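Local coordinates for hypothetical protein (Pseudomonas putida, PDB 2HLJ), which probably acts as a hotdog-fold acyl-CoA thioesterase or acyltransferase, perhaps on betainyl-CoA, at residues A[14-19]-A[28-33]; A[34-39]-A[108-113]; A[102-107]-A[146-151]; A[83-88]-A[132-137]. All blocks are in the same frame, centred on the assembly; numbering follows the deposited sequence. Where two conformers were deposited one is given.

Interaction 1 (A[14-19]-A[28-33])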
loop_
_atom_site.group_PDB
_atom_site.type_symbol
_atom_site.label_atom_id
_atom_site.label_comp_id
_atom_site.label_asym_id
_atom_site.label_seq_id
_atom_site.Cartn_x
_atom_site.Cartn_y
_atom_site.Cartn_z
ATOM N N GLU A 14 0.013 -2.168 -19.352
ATOM C CA GLU A 14 0.611 -3.482 -19.304
ATOM C C GLU A 14 1.745 -3.594 -18.288
ATOM O O GLU A 14 1.984 -4.676 -17.792
ATOM C CB GLU A 14 1.125 -3.891 -20.670
ATOM C CG GLU A 14 1.330 -5.389 -20.818
ATOM C CD GLU A 14 1.544 -5.837 -22.277
ATOM O OE1 GLU A 14 1.258 -5.053 -23.212
ATOM O OE2 GLU A 14 1.995 -6.988 -22.462
ATOM N N ASP A 15 2.410 -2.498 -17.930
ATOM C CA ASP A 15 3.489 -2.641 -16.935
ATOM C C ASP A 15 3.005 -2.592 -15.494
ATOM O O ASP A 15 3.817 -2.692 -14.565
ATOM C CB ASP A 15 4.681 -1.703 -17.181
ATOM C CG ASP A 15 4.292 -0.262 -17.233
ATOM O OD1 ASP A 15 3.086 0.042 -17.107
ATOM O OD2 ASP A 15 5.213 0.565 -17.441
ATOM N N TRP A 16 1.690 -2.517 -15.309
ATOM C CA TRP A 16 1.086 -2.643 -13.977
ATOM C C TRP A 16 0.394 -3.967 -13.660
ATOM O O TRP A 16 -0.133 -4.152 -12.541
ATOM C CB TRP A 16 0.070 -1.529 -13.772
ATOM C CG TRP A 16 0.662 -0.167 -13.677
ATOM C CD1 TRP A 16 1.988 0.159 -13.625
ATOM C CD2 TRP A 16 -0.051 1.044 -13.581
ATOM N NE1 TRP A 16 2.133 1.487 -13.513
ATOM C CE2 TRP A 16 0.897 2.071 -13.467
ATOM C CE3 TRP A 16 -1.411 1.371 -13.572
ATOM C CZ2 TRP A 16 0.539 3.416 -13.380
ATOM C CZ3 TRP A 16 -1.767 2.702 -13.479
ATOM C CH2 TRP A 16 -0.796 3.710 -13.378
ATOM N N VAL A 17 0.394 -4.891 -14.613
ATOM C CA VAL A 17 -0.358 -6.105 -14.487
ATOM C C VAL A 17 0.557 -7.316 -14.452
ATOM O O VAL A 17 1.673 -7.261 -14.926
ATOM C CB VAL A 17 -1.475 -6.266 -15.566
ATOM C CG1 VAL A 17 -2.390 -5.011 -15.623
ATOM C CG2 VAL A 17 -0.922 -6.579 -16.923
ATOM N N ASP A 18 0.058 -8.387 -13.846
ATOM C CA ASP A 18 0.770 -9.652 -13.756
ATOM C C ASP A 18 0.509 -10.439 -15.046
ATOM O O ASP A 18 -0.110 -9.933 -15.985
ATOM C CB ASP A 18 0.371 -10.440 -12.494
ATOM C CG ASP A 18 -1.119 -10.714 -12.399
ATOM O OD1 ASP A 18 -1.796 -10.790 -13.448
ATOM O OD2 ASP A 18 -1.623 -10.863 -11.270
ATOM N N TYR A 19 1.016 -11.665 -15.093
ATOM C CA TYR A 19 0.968 -12.493 -16.282
ATOM C C TYR A 19 -0.474 -12.716 -16.741
ATOM O O TYR A 19 -0.748 -12.837 -17.935
ATOM C CB TYR A 19 1.694 -13.845 -16.009
ATOM C CG TYR A 19 2.090 -14.591 -17.269
ATOM C CD1 TYR A 19 3.059 -14.089 -18.143
ATOM C CD2 TYR A 19 1.494 -15.805 -17.598
ATOM C CE1 TYR A 19 3.405 -14.795 -19.326
ATOM C CE2 TYR A 19 1.849 -16.499 -18.757
ATOM C CZ TYR A 19 2.783 -15.996 -19.610
ATOM O OH TYR A 19 3.081 -16.739 -20.740
ATOM N N TYR A 28 -2.359 -0.378 -7.388
ATOM C CA TYR A 28 -3.581 0.300 -6.877
ATOM C C TYR A 28 -3.128 1.470 -6.002
ATOM O O TYR A 28 -3.612 2.594 -6.155
ATOM C CB TYR A 28 -4.427 -0.594 -6.005
ATOM C CG TYR A 28 -5.181 -1.765 -6.588
ATOM C CD1 TYR A 28 -4.530 -2.936 -6.919
ATOM C CD2 TYR A 28 -6.583 -1.750 -6.670
ATOM C CE1 TYR A 28 -5.224 -4.017 -7.383
ATOM C CE2 TYR A 28 -7.296 -2.844 -7.121
ATOM C CZ TYR A 28 -6.605 -3.989 -7.477
ATOM O OH TYR A 28 -7.275 -5.119 -7.928
ATOM N N LEU A 29 -2.164 1.209 -5.112
ATOM C CA LEU A 29 -1.585 2.261 -4.259
ATOM C C LEU A 29 -0.840 3.347 -5.031
ATOM O O LEU A 29 -0.896 4.500 -4.640
ATOM C CB LEU A 29 -0.715 1.679 -3.133
ATOM C CG LEU A 29 -0.505 2.554 -1.894
ATOM C CD1 LEU A 29 -1.792 2.739 -1.047
ATOM C CD2 LEU A 29 0.601 1.944 -0.994
ATOM N N LEU A 30 -0.170 3.006 -6.139
ATOM C CA LEU A 30 0.426 4.018 -6.994
ATOM C C LEU A 30 -0.597 4.991 -7.573
ATOM O O LEU A 30 -0.377 6.222 -7.582
ATOM C CB LEU A 30 1.260 3.383 -8.135
ATOM C CG LEU A 30 2.011 4.403 -8.974
ATOM C CD1 LEU A 30 2.969 5.225 -8.123
ATOM C CD2 LEU A 30 2.752 3.758 -10.162
ATOM N N ILE A 31 -1.699 4.449 -8.083
ATOM C CA ILE A 31 -2.801 5.267 -8.614
ATOM C C ILE A 31 -3.326 6.183 -7.522
ATOM O O ILE A 31 -3.510 7.373 -7.734
ATOM C CB ILE A 31 -3.958 4.371 -9.148
ATOM C CG1 ILE A 31 -3.516 3.588 -10.369
ATOM C CG2 ILE A 31 -5.226 5.187 -9.390
ATOM C CD1 ILE A 31 -4.394 2.393 -10.630
ATOM N N PHE A 32 -3.528 5.654 -6.320
ATOM C CA PHE A 32 -3.889 6.530 -5.208
ATOM C C PHE A 32 -2.826 7.601 -4.845
ATOM O O PHE A 32 -3.187 8.732 -4.485
ATOM C CB PHE A 32 -4.261 5.716 -3.952
ATOM C CG PHE A 32 -5.486 4.848 -4.085
ATOM C CD1 PHE A 32 -6.575 5.203 -4.872
ATOM C CD2 PHE A 32 -5.604 3.708 -3.277
ATOM C CE1 PHE A 32 -7.710 4.402 -4.914
ATOM C CE2 PHE A 32 -6.689 2.881 -3.374
ATOM C CZ PHE A 32 -7.768 3.237 -4.156
ATOM N N SER A 33 -1.535 7.278 -4.967
ATOM C CA SER A 33 -0.433 8.251 -4.699
ATOM C C SER A 33 -0.500 9.427 -5.658
ATOM O O SER A 33 -0.312 10.580 -5.269
ATOM C CB SER A 33 0.958 7.584 -4.834
ATOM O OG SER A 33 1.994 8.277 -4.119
#
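Trp16 meets Leu30 and Ile31, and its indole carries the whole contact from the side of loop 14-19. CG of Trp16 lies anti to the carbonyl carbon (chi1 -68°), and this sends the ring toward the helix. The six-membered part of the indole does most of the touching. Its CZ2 reaches Leu30 CD2 at 3.9 Å, where the two side chains cross at about a right angle. CZ3 comes to 3.7 Å from Ile31 CG1, and Ile31 CD1 is also close to this carbon. Both aliphatic groups approach the ring obliquely.

Helix 25-43 is the long helix of the hotdog fold, and residues 14-19 belong to the loop that leads into it from strand 6-11. The indole also stacks on Phe27, one residue before the helical segment. Putting an alanine at Trp16 would probably open a gap beside Leu30 and Ile31 and leave Phe27 without its stacking partner. On the helix, Ile31 also packs on Leu96 and Val78 of the sheet.

Interaction 2 (A[34-39]-A[108-113])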
loop_
_atom_site.group_PDB
_atom_site.type_symbol
_atom_site.label_atom_id
_atom_site.label_comp_id
_atom_site.label_asym_id
_atom_site.label_seq_id
_atom_site.Cartn_x
_atom_site.Cartn_y
_atom_site.Cartn_z
ATOM N N TYR A 34 -0.719 9.114 -6.920
ATOM C CA TYR A 34 -0.892 10.124 -7.938
ATOM C C TYR A 34 -2.126 10.957 -7.632
ATOM O O TYR A 34 -2.113 12.145 -7.830
ATOM C CB TYR A 34 -1.029 9.506 -9.306
ATOM C CG TYR A 34 0.211 8.834 -9.865
ATOM C CD1 TYR A 34 1.499 9.233 -9.497
ATOM C CD2 TYR A 34 0.087 7.839 -10.815
ATOM C CE1 TYR A 34 2.625 8.609 -10.037
ATOM C CE2 TYR A 34 1.195 7.237 -11.375
ATOM C CZ TYR A 34 2.461 7.613 -10.983
ATOM O OH TYR A 34 3.558 6.978 -11.547
ATOM N N ALA A 35 -3.165 10.320 -7.118
ATOM C CA ALA A 35 -4.372 11.033 -6.684
ATOM C C ALA A 35 -4.071 12.020 -5.553
ATOM O O ALA A 35 -4.601 13.143 -5.547
ATOM C CB ALA A 35 -5.453 10.058 -6.243
ATOM N N THR A 36 -3.262 11.590 -4.577
ATOM C CA THR A 36 -2.814 12.469 -3.473
ATOM C C THR A 36 -2.044 13.664 -4.036
ATOM O O THR A 36 -2.281 14.807 -3.654
ATOM C CB THR A 36 -1.919 11.702 -2.491
ATOM O OG1 THR A 36 -2.650 10.632 -1.880
ATOM C CG2 THR A 36 -1.370 12.631 -1.389
ATOM N N ASP A 37 -1.171 13.417 -5.010
ATOM C CA ASP A 37 -0.428 14.518 -5.632
ATOM C C ASP A 37 -1.366 15.550 -6.325
ATOM O O ASP A 37 -1.210 16.772 -6.206
ATOM C CB ASP A 37 0.602 13.997 -6.629
ATOM C CG ASP A 37 1.685 13.131 -5.988
ATOM O OD1 ASP A 37 1.780 13.032 -4.745
ATOM O OD2 ASP A 37 2.443 12.514 -6.757
ATOM N N ALA A 38 -2.311 15.045 -7.079
ATOM C CA ALA A 38 -3.311 15.871 -7.732
ATOM C C ALA A 38 -4.180 16.639 -6.738
ATOM O O ALA A 38 -4.570 17.759 -7.010
ATOM C CB ALA A 38 -4.192 14.999 -8.642
ATOM N N LEU A 39 -4.499 16.046 -5.603
ATOM C CA LEU A 39 -5.221 16.766 -4.568
ATOM C C LEU A 39 -4.395 17.964 -4.058
ATOM O O LEU A 39 -4.936 19.043 -3.826
ATOM C CB LEU A 39 -5.556 15.836 -3.414
ATOM C CG LEU A 39 -6.413 16.454 -2.317
ATOM C CD1 LEU A 39 -7.786 16.905 -2.810
ATOM C CD2 LEU A 39 -6.514 15.518 -1.146
ATOM N N SER A 108 -8.587 3.104 0.271
ATOM C CA SER A 108 -7.441 3.253 1.148
ATOM C C SER A 108 -7.611 4.435 2.045
ATOM O O SER A 108 -7.890 5.532 1.559
ATOM C CB SER A 108 -6.163 3.489 0.313
ATOM O OG SER A 108 -5.045 3.537 1.170
ATOM N N GLU A 109 -7.396 4.215 3.347
ATOM C CA GLU A 109 -7.366 5.252 4.354
ATOM C C GLU A 109 -5.910 5.569 4.603
ATOM O O GLU A 109 -5.123 4.652 4.777
ATOM C CB GLU A 109 -7.992 4.703 5.655
ATOM C CG GLU A 109 -8.192 5.764 6.725
ATOM C CD GLU A 109 -8.596 5.191 8.069
ATOM O OE1 GLU A 109 -8.711 3.943 8.185
ATOM O OE2 GLU A 109 -8.815 5.997 9.008
ATOM N N GLN A 110 -5.538 6.850 4.625
ATOM C CA GLN A 110 -4.152 7.219 4.772
ATOM C C GLN A 110 -3.988 8.403 5.658
ATOM O O GLN A 110 -4.867 9.266 5.724
ATOM C CB GLN A 110 -3.546 7.600 3.418
ATOM C CG GLN A 110 -3.995 6.689 2.306
ATOM C CD GLN A 110 -3.123 6.799 1.111
ATOM O OE1 GLN A 110 -2.475 7.819 0.897
ATOM N NE2 GLN A 110 -3.103 5.757 0.313
HETATM N N MSE A 111 -2.837 8.444 6.308
HETATM C CA MSE A 111 -2.416 9.604 7.078
HETATM C C MSE A 111 -1.107 10.134 6.496
HETATM O O MSE A 111 -0.152 9.389 6.326
HETATM C CB MSE A 111 -2.230 9.220 8.553
HETATM C CG MSE A 111 -1.820 10.389 9.432
HETATM SE SE MSE A 111 -3.293 11.590 9.711
HETATM C CE MSE A 111 -4.415 10.451 10.813
ATOM N N LEU A 112 -1.072 11.426 6.209
ATOM C CA LEU A 112 0.067 12.059 5.539
ATOM C C LEU A 112 0.559 13.223 6.398
ATOM O O LEU A 112 -0.243 13.866 7.059
ATOM C CB LEU A 112 -0.381 12.571 4.173
ATOM C CG LEU A 112 -1.143 11.609 3.248
ATOM C CD1 LEU A 112 -2.292 12.281 2.629
ATOM C CD2 LEU A 112 -0.187 11.102 2.153
ATOM N N LEU A 113 1.876 13.417 6.420
ATOM C CA LEU A 113 2.563 14.447 7.196
ATOM C C LEU A 113 3.124 15.496 6.259
ATOM O O LEU A 113 3.812 15.150 5.272
ATOM C CB LEU A 113 3.734 13.825 7.981
ATOM C CG LEU A 113 4.616 14.782 8.801
ATOM C CD1 LEU A 113 3.809 15.444 9.885
ATOM C CD2 LEU A 113 5.802 14.067 9.408
HETATM O O HOH W 1 -1.035 8.522 -1.166
#
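Thr36 faces Gln110 and Leu112 with the two branches of its side chain, one polar and one apolar. The polar link runs through a water. This water lies 2.8 Å from Thr36 OG1 and gives a proton to Gln110 OE1 at 2.6 Å. Thr36 OG1 and Gln110 OE1 are 4.0 Å apart, too far for a direct bond. Thr36 OG1 is also hydrogen-bonded to His94 NE2 and to Phe32 O one helical turn back. These partners hold the hydroxyl in a buried place.

The other end of the Gln110 amide is fixed as well. NE2 donates to Ser108 OG at 3.1 Å in a nearly straight bond (168°), with the acceptor close to the amide plane. Ser108 OG is bonded in turn to His63 O. A leucine in place of Gln110 would probably cost the water this acceptor and leave Ser108 OG without this donor.

Helix 25-43 lies here against strand 104-114 of the antiparallel sheet, the helix-on-sheet packing that defines the hotdog fold. The apolar contact is a meeting of methyl groups. Thr36 CG2 is anti to the backbone N, which leaves OG1 for the water and turns the methyl to Leu112. It stands 4.0 Å from Leu112 CD2, with CD1 almost as near, and the two side chains meet tip to tip. Leu112 also packs on Val92 and Thr59 of the strands on either side.

Interaction 3 (A[102-107]-A[146-151])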
loop_
_atom_site.group_PDB
_atom_site.type_symbol
_atom_site.label_atom_id
_atom_site.label_comp_id
_atom_site.label_asym_id
_atom_site.label_seq_id
_atom_site.Cartn_x
_atom_site.Cartn_y
_atom_site.Cartn_z
ATOM N N ASP A 102 -21.027 -0.420 -9.809
ATOM C CA ASP A 102 -21.326 0.562 -8.782
ATOM C C ASP A 102 -21.002 0.089 -7.377
ATOM O O ASP A 102 -21.847 0.189 -6.484
ATOM C CB ASP A 102 -22.789 1.057 -8.882
ATOM C CG ASP A 102 -23.811 -0.048 -8.718
ATOM O OD1 ASP A 102 -23.522 -1.205 -9.129
ATOM O OD2 ASP A 102 -24.914 0.244 -8.189
ATOM N N GLU A 103 -19.809 -0.479 -7.202
ATOM C CA GLU A 103 -19.171 -0.613 -5.883
ATOM C C GLU A 103 -17.673 -0.346 -6.033
ATOM O O GLU A 103 -17.127 -0.389 -7.151
ATOM C CB GLU A 103 -19.430 -1.979 -5.254
ATOM C CG GLU A 103 -18.919 -3.203 -6.008
ATOM C CD GLU A 103 -19.340 -4.545 -5.349
ATOM O OE1 GLU A 103 -20.519 -4.957 -5.557
ATOM O OE2 GLU A 103 -18.482 -5.193 -4.656
ATOM N N VAL A 104 -16.991 -0.033 -4.942
ATOM C CA VAL A 104 -15.587 0.283 -5.090
ATOM C C VAL A 104 -14.775 -0.966 -5.457
ATOM O O VAL A 104 -15.059 -2.072 -5.015
ATOM C CB VAL A 104 -14.972 1.002 -3.873
ATOM C CG1 VAL A 104 -15.711 2.317 -3.621
ATOM C CG2 VAL A 104 -14.963 0.101 -2.639
ATOM N N LEU A 105 -13.756 -0.740 -6.277
ATOM C CA LEU A 105 -12.780 -1.742 -6.631
ATOM C C LEU A 105 -11.739 -1.929 -5.549
ATOM O O LEU A 105 -11.177 -3.028 -5.390
ATOM C CB LEU A 105 -12.073 -1.317 -7.925
ATOM C CG LEU A 105 -12.985 -1.016 -9.122
ATOM C CD1 LEU A 105 -12.181 -0.572 -10.312
ATOM C CD2 LEU A 105 -13.776 -2.266 -9.449
ATOM N N ALA A 106 -11.391 -0.812 -4.914
ATOM C CA ALA A 106 -10.444 -0.757 -3.805
ATOM C C ALA A 106 -10.644 0.563 -3.086
ATOM O O ALA A 106 -11.211 1.495 -3.650
ATOM C CB ALA A 106 -9.022 -0.823 -4.321
ATOM N N ALA A 107 -10.181 0.627 -1.848
ATOM C CA ALA A 107 -10.259 1.842 -1.008
ATOM C C ALA A 107 -9.031 1.900 -0.091
ATOM O O ALA A 107 -8.478 0.843 0.293
ATOM C CB ALA A 107 -11.561 1.827 -0.204
ATOM N N PRO A 146 -17.282 6.871 4.042
ATOM C CA PRO A 146 -16.178 5.945 3.819
ATOM C C PRO A 146 -16.404 4.622 4.533
ATOM O O PRO A 146 -16.564 4.568 5.757
ATOM C CB PRO A 146 -14.969 6.699 4.389
ATOM C CG PRO A 146 -15.382 8.143 4.341
ATOM C CD PRO A 146 -16.820 8.080 4.745
ATOM N N GLN A 147 -16.445 3.555 3.760
ATOM C CA GLN A 147 -16.725 2.256 4.334
ATOM C C GLN A 147 -15.504 1.621 5.019
ATOM O O GLN A 147 -15.623 1.069 6.111
ATOM C CB GLN A 147 -17.270 1.351 3.247
ATOM C CG GLN A 147 -17.721 0.015 3.756
ATOM C CD GLN A 147 -18.329 -0.827 2.666
ATOM O OE1 GLN A 147 -18.571 -0.340 1.554
ATOM N NE2 GLN A 147 -18.573 -2.106 2.968
ATOM N N TYR A 148 -14.346 1.723 4.379
ATOM C CA TYR A 148 -13.142 0.970 4.769
ATOM C C TYR A 148 -12.223 1.836 5.634
ATOM O O TYR A 148 -11.160 2.323 5.212
ATOM C CB TYR A 148 -12.454 0.418 3.503
ATOM C CG TYR A 148 -13.379 -0.551 2.798
ATOM C CD1 TYR A 148 -13.425 -1.884 3.155
ATOM C CD2 TYR A 148 -14.245 -0.118 1.804
ATOM C CE1 TYR A 148 -14.305 -2.763 2.542
ATOM C CE2 TYR A 148 -15.112 -1.002 1.169
ATOM C CZ TYR A 148 -15.141 -2.305 1.563
ATOM O OH TYR A 148 -16.000 -3.144 0.944
HETATM N N MSE A 149 -12.685 2.013 6.867
HETATM C CA MSE A 149 -12.069 2.859 7.857
HETATM C C MSE A 149 -11.794 2.034 9.064
HETATM O O MSE A 149 -12.601 1.190 9.402
HETATM C CB MSE A 149 -13.080 3.904 8.301
HETATM C CG MSE A 149 -13.508 4.754 7.190
HETATM SE SE MSE A 149 -12.229 6.127 7.141
HETATM C CE MSE A 149 -13.448 7.259 8.362
ATOM N N GLY A 150 -10.707 2.336 9.766
ATOM C CA GLY A 150 -10.395 1.662 11.013
ATOM C C GLY A 150 -10.262 0.164 10.837
ATOM O O GLY A 150 -10.510 -0.596 11.765
ATOM N N ARG A 151 -9.831 -0.282 9.655
ATOM C CA ARG A 151 -9.802 -1.715 9.373
ATOM C C ARG A 151 -8.574 -2.416 9.973
ATOM O O ARG A 151 -7.485 -1.839 10.050
ATOM C CB ARG A 151 -9.865 -1.955 7.849
ATOM C CG ARG A 151 -11.172 -1.511 7.217
ATOM C CD ARG A 151 -12.281 -2.283 7.850
ATOM N NE ARG A 151 -13.592 -2.060 7.272
ATOM C CZ ARG A 151 -14.303 -2.969 6.608
ATOM N NH1 ARG A 151 -13.823 -4.191 6.376
ATOM N NH2 ARG A 151 -15.503 -2.633 6.155
#
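Tyr148 sits at the centre of an inverse gamma turn, and from this tight bend its ring is laid against Val104 and Ala107. Its CG lies anti to the carbonyl carbon (chi1 -63°), which carries the ring toward the strand. The contact is apolar, and no hydrogen bond crosses it. Ala107 CB lies 3.9 Å from Tyr148 CD2 and nearly as close to Tyr148 CB, so it packs at the root of the ring. Val104 CG2 meets the ring further out, 4.0 Å from Tyr148 CE2. Both contacts fall along CD2 and CE2, and both approach the ring obliquely. The side chains of Val104 and Tyr148 run past each other in opposite directions.

Strand 104-114 belongs to the antiparallel sheet of the hotdog fold. Residues 146-151 come from the loop after helix 127-138, and this loop is laid over the start of the strand. Tyr148 N is held by Tyr93 OH, while Ala107 also packs on Tyr93. Gln147 CG lies over one face of the Tyr148 ring, offset toward the rim. The guanidinium of Arg151 has Tyr148 CD1 over the centre of one of its faces, 3.7 Å above the plane. The same arginine packs on Glu61 of the second subunit.

Interaction 4 (A[83-88]-A[132-137])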
loop_
_atom_site.group_PDB
_atom_site.type_symbol
_atom_site.label_atom_id
_atom_site.label_comp_id
_atom_site.label_asym_id
_atom_site.label_seq_id
_atom_site.Cartn_x
_atom_site.Cartn_y
_atom_site.Cartn_z
ATOM N N LEU A 83 -10.916 13.323 5.510
ATOM C CA LEU A 83 -11.562 12.857 6.719
ATOM C C LEU A 83 -11.267 13.767 7.890
ATOM O O LEU A 83 -12.018 13.790 8.851
ATOM C CB LEU A 83 -11.093 11.453 7.057
ATOM C CG LEU A 83 -11.241 10.457 5.924
ATOM C CD1 LEU A 83 -10.588 9.142 6.309
ATOM C CD2 LEU A 83 -12.714 10.329 5.564
ATOM N N GLY A 84 -10.187 14.537 7.805
ATOM C CA GLY A 84 -9.730 15.322 8.967
ATOM C C GLY A 84 -8.349 15.877 8.691
ATOM O O GLY A 84 -7.676 15.417 7.783
ATOM N N PHE A 85 -7.947 16.909 9.429
ATOM C CA PHE A 85 -6.584 17.400 9.355
ATOM C C PHE A 85 -6.269 18.197 10.594
ATOM O O PHE A 85 -7.188 18.658 11.280
ATOM C CB PHE A 85 -6.340 18.215 8.075
ATOM C CG PHE A 85 -7.109 19.499 7.997
ATOM C CD1 PHE A 85 -6.598 20.665 8.536
ATOM C CD2 PHE A 85 -8.337 19.546 7.359
ATOM C CE1 PHE A 85 -7.305 21.855 8.425
ATOM C CE2 PHE A 85 -9.060 20.722 7.272
ATOM C CZ PHE A 85 -8.542 21.879 7.783
ATOM N N ASP A 86 -4.978 18.320 10.915
ATOM C CA ASP A 86 -4.588 19.156 12.041
ATOM C C ASP A 86 -3.567 20.157 11.563
ATOM O O ASP A 86 -3.586 20.510 10.402
ATOM C CB ASP A 86 -4.150 18.308 13.242
ATOM C CG ASP A 86 -2.954 17.409 12.956
ATOM O OD1 ASP A 86 -2.154 17.677 12.016
ATOM O OD2 ASP A 86 -2.806 16.431 13.714
ATOM N N ARG A 87 -2.685 20.628 12.431
ATOM C CA ARG A 87 -1.705 21.635 12.031
ATOM C C ARG A 87 -0.744 21.137 10.951
ATOM O O ARG A 87 -0.272 21.922 10.172
ATOM C CB ARG A 87 -0.925 22.144 13.250
ATOM C CG ARG A 87 -1.797 22.902 14.242
ATOM C CD ARG A 87 -0.990 23.567 15.370
ATOM N N LYS A 88 -0.451 19.838 10.906
ATOM C CA LYS A 88 0.513 19.325 9.937
ATOM C C LYS A 88 0.214 17.952 9.323
ATOM O O LYS A 88 1.026 17.450 8.521
ATOM C CB LYS A 88 1.907 19.312 10.547
ATOM C CG LYS A 88 2.077 18.375 11.694
ATOM C CD LYS A 88 3.330 18.744 12.524
ATOM C CE LYS A 88 3.820 17.548 13.336
ATOM N NZ LYS A 88 5.111 17.725 14.084
ATOM N N ARG A 132 -8.699 26.292 1.894
ATOM C CA ARG A 132 -9.019 25.409 0.755
ATOM C C ARG A 132 -9.436 23.994 1.222
ATOM O O ARG A 132 -10.366 23.403 0.679
ATOM C CB ARG A 132 -7.852 25.357 -0.225
ATOM C CG ARG A 132 -7.527 26.731 -0.768
ATOM C CD ARG A 132 -6.261 26.769 -1.641
ATOM N NE ARG A 132 -6.033 28.146 -2.067
ATOM C CZ ARG A 132 -4.909 28.623 -2.582
ATOM N NH1 ARG A 132 -3.848 27.857 -2.729
ATOM N NH2 ARG A 132 -4.838 29.899 -2.909
ATOM N N LEU A 133 -8.777 23.475 2.252
ATOM C CA LEU A 133 -9.170 22.200 2.835
ATOM C C LEU A 133 -10.595 22.251 3.411
ATOM O O LEU A 133 -11.393 21.339 3.209
ATOM C CB LEU A 133 -8.172 21.786 3.944
ATOM C CG LEU A 133 -6.787 21.345 3.457
ATOM C CD1 LEU A 133 -5.807 21.159 4.602
ATOM C CD2 LEU A 133 -6.869 20.085 2.631
ATOM N N ASN A 134 -10.914 23.318 4.126
ATOM C CA ASN A 134 -12.278 23.472 4.662
ATOM C C ASN A 134 -13.320 23.567 3.540
ATOM O O ASN A 134 -14.422 23.022 3.659
ATOM C CB ASN A 134 -12.372 24.693 5.553
ATOM C CG ASN A 134 -11.644 24.523 6.883
ATOM O OD1 ASN A 134 -11.528 23.433 7.409
ATOM N ND2 ASN A 134 -11.198 25.625 7.443
ATOM N N HIS A 135 -12.972 24.261 2.457
ATOM C CA HIS A 135 -13.864 24.381 1.276
ATOM C C HIS A 135 -14.206 22.995 0.695
ATOM O O HIS A 135 -15.378 22.648 0.468
ATOM C CB HIS A 135 -13.186 25.259 0.231
ATOM C CG HIS A 135 -14.002 25.480 -1.005
ATOM N ND1 HIS A 135 -15.148 26.245 -1.006
ATOM C CD2 HIS A 135 -13.838 25.047 -2.278
ATOM C CE1 HIS A 135 -15.664 26.261 -2.222
ATOM N NE2 HIS A 135 -14.887 25.551 -3.015
ATOM N N LEU A 136 -13.176 22.189 0.477
ATOM C CA LEU A 136 -13.357 20.813 -0.032
ATOM C C LEU A 136 -14.185 19.943 0.891
ATOM O O LEU A 136 -15.064 19.199 0.463
ATOM C CB LEU A 136 -12.004 20.144 -0.263
ATOM C CG LEU A 136 -11.278 20.543 -1.543
ATOM C CD1 LEU A 136 -9.959 19.817 -1.586
ATOM C CD2 LEU A 136 -12.124 20.191 -2.757
ATOM N N VAL A 137 -13.874 20.013 2.166
ATOM C CA VAL A 137 -14.643 19.302 3.194
ATOM C C VAL A 137 -16.131 19.675 3.172
ATOM O O VAL A 137 -16.996 18.789 3.215
ATOM C CB VAL A 137 -14.007 19.534 4.578
ATOM C CG1 VAL A 137 -14.906 19.049 5.731
ATOM C CG2 VAL A 137 -12.616 18.832 4.624
#
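Leu133 covers one face of the Phe85 ring, and Asn134 meets the edge of the same ring. On Leu133, CD1 stands 3.9 Å from the centroid of the ring and 6° off its normal, a CH-pi contact over the face. Its CB comes to 3.6 Å from Phe85 CE2, so the leucine follows the ring from the middle to the rim. Leu133 also packs on Leu90 and Ile82 of the sheet and on Ile43 of helix 25-43. Asn134, next along the helix, brings OD1 to 3.4 Å from Phe85 CZ, near the plane of the ring. The amide and ring planes are 38° apart.

The phenylalanine reaches the helix because CG lies between the backbone N and the carbonyl carbon (chi1 66°). Phe85 ends strand 75-85, just after a classic beta bulge in which Leu83 and Gly84 both face His91. Asp86 then forms an Asx turn, its OD1 accepting from Lys88 N at 3.0 Å. The ring helps join helix 127-138 to this end of the hotdog sheet. The amide oxygen probably meets the slightly positive ring hydrogens, a weak electrostatic gain beside a mainly apolar contact.

Overall arrangement
Interactions 1 and 2 follow each other along helix 25-43, with centres about 16 Å apart. Strand 104-114 is shared by interactions 2 and 3, whose centres are about 15 Å apart. There Glu109 of the strand probably bonds to Gly150 N of the loop. Interaction 4 joins helix 127-138 to strand 75-85 of the same sheet, and the centres of interactions 4 and 2 are about 13 Å apart. Interactions 1 and 4 lie on opposite sides of the chain's centre, their own centres about 28 Å apart. Interaction 1 closes before the others open, while the segments of 2, 3 and 4 alternate along the chain. Long helix, sheet and C-terminal part are thus tied together, and all four sites also touch the second subunit.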